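Local coordinates for protein sorbitol dehydrogenase (Gluconobacter oxydans, PDB 5ITG) that probably oxidises D-sorbitol to L-sorbose with a nicotinamide cofactor, as a Rossmann-fold member of the mannitol dehydrogenase family, at residues A[293-298]-A[348-354]; A[406-410]-A[446-452]. All coordinates share one frame; numbering follows the deposited sequence.

Contact 1. Residues A[293-298]-A[348-354]; sequences VKIRML and MTLEGYR
The ring of Y353 lies as a knob among V293, K294, M297 and L298 of helix 288-312. V293 puts CG1 over the middle of one ring face, 3.7 Å from the Y353 ring centroid and 11° off the normal, a CH-pi contact. With that methyl anti to the backbone N (chi1 169°), V293 CG2 is left to meet L350 CD2 at 4.2 Å. At the ring's edge M297 brings CB to 3.9 Å from Y353 CD2. M297 SE stands obliquely to the same ring, 5.1 Å from the Y353 centroid, in a Met-aromatic contact. The selenomethionine chain then bends at its last torsion, and M297 CE comes 3.4 Å from L350 O and also meets CB of R354. The phenol oxygen reaches the first helix as well, with Y353 OH 3.5 Å from L298 CB.

One shell out, T349 is the N-cap of helix 350-361: its OG1 accepts from G352 N at 2.9 Å, fixing the turn from which Y353 projects. The charged ends lead elsewhere, K294 NZ to V228 O and R354 NH1 to N335 OD1. Cohesion between the two helices, crossing here at -56°, therefore rests on shape and dispersion rather than on polar bonds.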
loop_
_atom_site.group_PDB
_atom_site.type_symbol
_atom_site.label_atom_id
_atom_site.label_comp_id
_atom_site.label_asym_id
_atom_site.label_seq_id
_atom_site.Cartn_x
_atom_site.Cartn_y
_atom_site.Cartn_z
ATOM N N VAL A 293 -10.238 7.743 5.241
ATOM C CA VAL A 293 -11.359 7.067 4.591
ATOM C C VAL A 293 -10.911 5.615 4.367
ATOM O O VAL A 293 -11.641 4.665 4.661
ATOM C CB VAL A 293 -11.689 7.674 3.213
ATOM C CG1 VAL A 293 -12.678 6.756 2.467
ATOM C CG2 VAL A 293 -12.296 9.065 3.387
ATOM N N LYS A 294 -9.697 5.451 3.854
ATOM C CA LYS A 294 -9.160 4.116 3.594
ATOM C C LYS A 294 -9.019 3.325 4.890
ATOM O O LYS A 294 -9.416 2.154 4.973
ATOM C CB LYS A 294 -7.809 4.228 2.902
ATOM C CG LYS A 294 -7.265 2.904 2.397
ATOM C CD LYS A 294 -5.906 3.106 1.761
ATOM C CE LYS A 294 -5.195 1.794 1.555
ATOM N NZ LYS A 294 -3.756 2.014 1.230
ATOM N N ILE A 295 -8.459 3.968 5.908
ATOM C CA ILE A 295 -8.271 3.318 7.202
ATOM C C ILE A 295 -9.589 2.918 7.877
ATOM O O ILE A 295 -9.764 1.769 8.306
ATOM C CB ILE A 295 -7.492 4.249 8.168
ATOM C CG1 ILE A 295 -6.035 4.366 7.711
ATOM C CG2 ILE A 295 -7.561 3.717 9.601
ATOM C CD1 ILE A 295 -5.268 5.435 8.460
ATOM N N ARG A 296 -10.526 3.860 7.947
ATOM C CA ARG A 296 -11.775 3.609 8.651
ATOM C C ARG A 296 -12.896 2.895 7.908
ATOM O O ARG A 296 -13.878 2.472 8.536
ATOM C CB ARG A 296 -12.288 4.925 9.246
ATOM C CG ARG A 296 -11.300 5.553 10.250
ATOM C CD ARG A 296 -11.856 6.841 10.840
ATOM N NE ARG A 296 -13.145 6.592 11.466
ATOM C CZ ARG A 296 -14.088 7.516 11.650
ATOM N NH1 ARG A 296 -13.891 8.776 11.257
ATOM N NH2 ARG A 296 -15.239 7.175 12.214
HETATM N N MSE A 297 -12.764 2.766 6.592
HETATM C CA MSE A 297 -13.765 2.051 5.800
HETATM C C MSE A 297 -13.192 0.771 5.174
HETATM O O MSE A 297 -13.746 -0.300 5.378
HETATM C CB MSE A 297 -14.349 2.959 4.716
HETATM C CG MSE A 297 -15.267 4.047 5.274
HETATM SE SE MSE A 297 -16.172 5.006 3.879
HETATM C CE MSE A 297 -17.421 3.606 3.368
ATOM N N LEU A 298 -12.083 0.871 4.435
ATOM C CA LEU A 298 -11.506 -0.320 3.806
ATOM C C LEU A 298 -10.836 -1.250 4.818
ATOM O O LEU A 298 -11.200 -2.425 4.927
ATOM C CB LEU A 298 -10.489 0.060 2.719
ATOM C CG LEU A 298 -9.829 -1.135 2.005
ATOM C CD1 LEU A 298 -10.827 -1.792 1.084
ATOM C CD2 LEU A 298 -8.618 -0.677 1.210
HETATM N N MSE A 348 -16.132 12.861 -4.394
HETATM C CA MSE A 348 -16.372 11.439 -4.145
HETATM C C MSE A 348 -17.473 11.305 -3.109
HETATM O O MSE A 348 -17.777 12.263 -2.391
HETATM C CB MSE A 348 -15.109 10.765 -3.597
HETATM C CG MSE A 348 -14.690 11.235 -2.192
HETATM SE SE MSE A 348 -15.785 10.585 -0.691
HETATM C CE MSE A 348 -15.008 8.814 -0.525
ATOM N N THR A 349 -18.079 10.127 -3.030
ATOM C CA THR A 349 -19.104 9.901 -2.022
ATOM C C THR A 349 -18.627 8.725 -1.180
ATOM O O THR A 349 -17.973 7.803 -1.686
ATOM C CB THR A 349 -20.485 9.565 -2.625
ATOM O OG1 THR A 349 -20.425 8.311 -3.305
ATOM C CG2 THR A 349 -20.922 10.651 -3.601
ATOM N N LEU A 350 -18.922 8.780 0.113
ATOM C CA LEU A 350 -18.520 7.713 1.013
ATOM C C LEU A 350 -19.291 6.446 0.656
ATOM O O LEU A 350 -18.794 5.332 0.841
ATOM C CB LEU A 350 -18.782 8.132 2.463
ATOM C CG LEU A 350 -17.897 9.306 2.910
ATOM C CD1 LEU A 350 -18.299 9.787 4.295
ATOM C CD2 LEU A 350 -16.443 8.875 2.898
ATOM N N GLU A 351 -20.497 6.623 0.118
ATOM C CA GLU A 351 -21.329 5.492 -0.269
ATOM C C GLU A 351 -20.732 4.784 -1.471
ATOM O O GLU A 351 -20.831 3.562 -1.590
ATOM C CB GLU A 351 -22.750 5.952 -0.592
ATOM C CG GLU A 351 -23.445 6.630 0.570
ATOM C CD GLU A 351 -23.545 8.136 0.400
ATOM O OE1 GLU A 351 -22.500 8.849 0.466
ATOM O OE2 GLU A 351 -24.683 8.602 0.191
ATOM N N GLY A 352 -20.126 5.561 -2.363
ATOM C CA GLY A 352 -19.490 4.990 -3.537
ATOM C C GLY A 352 -18.240 4.252 -3.086
ATOM O O GLY A 352 -17.877 3.220 -3.645
ATOM N N TYR A 353 -17.571 4.783 -2.069
ATOM C CA TYR A 353 -16.374 4.130 -1.564
ATOM C C TYR A 353 -16.792 2.802 -0.942
ATOM O O TYR A 353 -16.144 1.774 -1.143
ATOM C CB TYR A 353 -15.672 4.979 -0.507
ATOM C CG TYR A 353 -14.273 4.460 -0.203
ATOM C CD1 TYR A 353 -13.213 4.720 -1.067
ATOM C CD2 TYR A 353 -14.034 3.662 0.911
ATOM C CE1 TYR A 353 -11.934 4.187 -0.828
ATOM C CE2 TYR A 353 -12.773 3.126 1.162
ATOM C CZ TYR A 353 -11.730 3.392 0.292
ATOM O OH TYR A 353 -10.490 2.857 0.548
ATOM N N ARG A 354 -17.876 2.842 -0.173
ATOM C CA ARG A 354 -18.422 1.651 0.474
ATOM C C ARG A 354 -18.670 0.580 -0.584
ATOM O O ARG A 354 -18.310 -0.584 -0.403
ATOM C CB ARG A 354 -19.745 1.992 1.172
ATOM C CG ARG A 354 -20.540 0.790 1.671
ATOM C CD ARG A 354 -22.020 1.168 1.813
ATOM N NE ARG A 354 -22.655 1.381 0.511
ATOM C CZ ARG A 354 -23.765 2.089 0.314
ATOM N NH1 ARG A 354 -24.385 2.675 1.335
ATOM N NH2 ARG A 354 -24.270 2.201 -0.907
#

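Contact 2. Residues A[406-410]-A[446-452]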
loop_
_atom_site.group_PDB
_atom_site.type_symbol
_atom_site.label_atom_id
_atom_site.label_comp_id
_atom_site.label_asym_id
_atom_site.label_seq_id
_atom_site.Cartn_x
_atom_site.Cartn_y
_atom_site.Cartn_z
ATOM N N ILE A 406 -16.109 -6.042 18.363
ATOM C CA ILE A 406 -15.201 -6.306 19.474
ATOM C C ILE A 406 -15.410 -7.710 20.037
ATOM O O ILE A 406 -14.447 -8.450 20.270
ATOM C CB ILE A 406 -15.391 -5.251 20.591
ATOM C CG1 ILE A 406 -14.924 -3.885 20.082
ATOM C CG2 ILE A 406 -14.593 -5.634 21.833
ATOM C CD1 ILE A 406 -15.378 -2.719 20.965
ATOM N N ALA A 407 -16.670 -8.080 20.232
ATOM C CA ALA A 407 -17.005 -9.399 20.762
ATOM C C ALA A 407 -16.538 -10.506 19.821
ATOM O O ALA A 407 -16.109 -11.572 20.272
ATOM C CB ALA A 407 -18.513 -9.506 20.993
ATOM N N SER A 408 -16.629 -10.248 18.518
ATOM C CA SER A 408 -16.211 -11.207 17.501
ATOM C C SER A 408 -14.700 -11.383 17.538
ATOM O O SER A 408 -14.189 -12.502 17.443
ATOM C CB SER A 408 -16.639 -10.731 16.106
ATOM O OG SER A 408 -18.035 -10.879 15.931
ATOM N N TYR A 409 -13.987 -10.270 17.664
ATOM C CA TYR A 409 -12.538 -10.301 17.748
ATOM C C TYR A 409 -12.127 -11.135 18.969
ATOM O O TYR A 409 -11.283 -12.032 18.866
ATOM C CB TYR A 409 -11.983 -8.876 17.879
ATOM C CG TYR A 409 -10.497 -8.824 18.177
ATOM C CD1 TYR A 409 -9.559 -9.271 17.249
ATOM C CD2 TYR A 409 -10.034 -8.349 19.403
ATOM C CE1 TYR A 409 -8.185 -9.253 17.538
ATOM C CE2 TYR A 409 -8.669 -8.323 19.701
ATOM C CZ TYR A 409 -7.753 -8.777 18.767
ATOM O OH TYR A 409 -6.404 -8.765 19.068
ATOM N N LEU A 410 -12.730 -10.842 20.117
ATOM C CA LEU A 410 -12.410 -11.558 21.350
ATOM C C LEU A 410 -12.722 -13.051 21.278
ATOM O O LEU A 410 -11.959 -13.874 21.784
ATOM C CB LEU A 410 -13.137 -10.921 22.538
ATOM C CG LEU A 410 -12.601 -9.521 22.857
ATOM C CD1 LEU A 410 -13.348 -8.918 24.040
ATOM C CD2 LEU A 410 -11.103 -9.620 23.145
ATOM N N SER A 446 -10.605 -10.595 28.764
ATOM C CA SER A 446 -9.985 -10.077 27.547
ATOM C C SER A 446 -10.365 -8.647 27.161
ATOM O O SER A 446 -9.834 -8.105 26.198
ATOM C CB SER A 446 -10.208 -11.037 26.361
ATOM O OG SER A 446 -11.572 -11.346 26.167
ATOM N N LEU A 447 -11.268 -8.028 27.915
ATOM C CA LEU A 447 -11.638 -6.644 27.632
ATOM C C LEU A 447 -10.437 -5.766 27.975
ATOM O O LEU A 447 -10.324 -4.632 27.511
ATOM C CB LEU A 447 -12.851 -6.224 28.464
ATOM C CG LEU A 447 -14.218 -6.737 28.000
ATOM C CD1 LEU A 447 -15.288 -6.354 29.007
ATOM C CD2 LEU A 447 -14.546 -6.148 26.639
ATOM N N LYS A 448 -9.527 -6.308 28.783
ATOM C CA LYS A 448 -8.330 -5.576 29.179
ATOM C C LYS A 448 -7.201 -5.644 28.147
ATOM O O LYS A 448 -6.165 -5.005 28.330
ATOM C CB LYS A 448 -7.819 -6.098 30.528
ATOM C CG LYS A 448 -8.869 -6.069 31.632
ATOM C CD LYS A 448 -8.365 -6.738 32.909
ATOM C CE LYS A 448 -8.113 -8.231 32.710
ATOM N NZ LYS A 448 -7.528 -8.838 33.935
ATOM N N LEU A 449 -7.385 -6.408 27.068
ATOM C CA LEU A 449 -6.333 -6.504 26.048
ATOM C C LEU A 449 -5.998 -5.108 25.529
ATOM O O LEU A 449 -6.848 -4.226 25.520
ATOM C CB LEU A 449 -6.771 -7.403 24.887
ATOM C CG LEU A 449 -6.863 -8.901 25.190
ATOM C CD1 LEU A 449 -7.515 -9.637 24.022
ATOM C CD2 LEU A 449 -5.467 -9.449 25.470
ATOM N N PRO A 450 -4.746 -4.896 25.094
ATOM C CA PRO A 450 -4.273 -3.607 24.571
ATOM C C PRO A 450 -5.025 -3.111 23.336
ATOM O O PRO A 450 -4.999 -1.921 23.022
ATOM C CB PRO A 450 -2.803 -3.878 24.254
ATOM C CG PRO A 450 -2.434 -4.991 25.193
ATOM C CD PRO A 450 -3.651 -5.881 25.120
ATOM N N ALA A 451 -5.690 -4.024 22.641
ATOM C CA ALA A 451 -6.425 -3.684 21.425
ATOM C C ALA A 451 -7.431 -2.548 21.600
ATOM O O ALA A 451 -7.670 -1.778 20.665
ATOM C CB ALA A 451 -7.148 -4.931 20.891
ATOM N N PHE A 452 -7.998 -2.440 22.798
ATOM C CA PHE A 452 -9.021 -1.444 23.085
ATOM C C PHE A 452 -8.560 -0.215 23.874
ATOM O O PHE A 452 -9.389 0.581 24.330
ATOM C CB PHE A 452 -10.173 -2.144 23.813
ATOM C CG PHE A 452 -10.478 -3.518 23.266
ATOM C CD1 PHE A 452 -10.709 -3.705 21.900
ATOM C CD2 PHE A 452 -10.486 -4.631 24.102
ATOM C CE1 PHE A 452 -10.938 -4.984 21.376
ATOM C CE2 PHE A 452 -10.714 -5.916 23.587
ATOM C CZ PHE A 452 -10.938 -6.092 22.222
HETATM O O HOH W 1 -10.692 -13.079 24.049
#
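In the C-terminal helical domain of this mannitol dehydrogenase relative, helix 400-412 packs against the loop that runs from helix 432-439 to helix 461-477, and F452 is the residue on which three helix side chains converge. I406 lays CG2 over one face of the ring, 4.1 Å from the F452 centroid and 28° off its normal, a CH-pi contact; with CG1 beside the backbone N (chi1 -67°), CG2 is the branch turned to that face. L410 and F452 extend toward each other from opposite directions, and L410 CD2 meets the rim in the ring plane, 3.7 Å from F452 CZ. Y409 turns its own ring edge to that CZ, through CD2, and Y409 CE2 lies 3.9 Å from A451 CB.

I406, Y409 and L410, spaced three and four apart, form the stripe that one helix face offers to a loop made of two short 3-10 turns, 446-448 and 450-451. L410 also packs against S446, L447 and L449: L410 CD2 lies 3.5 Å from S446 OG and 3.7 Å from L449 CD1, while L410 CD1 touches L447 CD2 at 4.0 Å. An alanine here would remove both methyls and would probably leave a gap between L447, L449 and the rim of F452, giving that ring room to shift. A water bridges the two segments, donating to L410 O at 2.7 Å and accepting from S446 OG at 2.9 Å. The phenol end of Y409 hydrogen-bonds E427 and Y430.

Both contacts are buried in the C-terminal domain, their nearest atoms about 12 Å apart. Contact 1, its centre about 16 Å from the centre of the chain against about 26 Å for that of contact 2, pairs two helices; contact 2 sets a helix against an irregular loop. Each gathers aliphatic groups round an aromatic ring, Y353 of a helix in contact 1, F452 of the loop in contact 2, joined there by Y409. A water links the two segments of contact 2, whereas contact 1 has no hydrogen bond between its segments. Helix 377-394 is a common neighbour, touching I295 and R296 beside contact 1 and Y409 and A451 in contact 2.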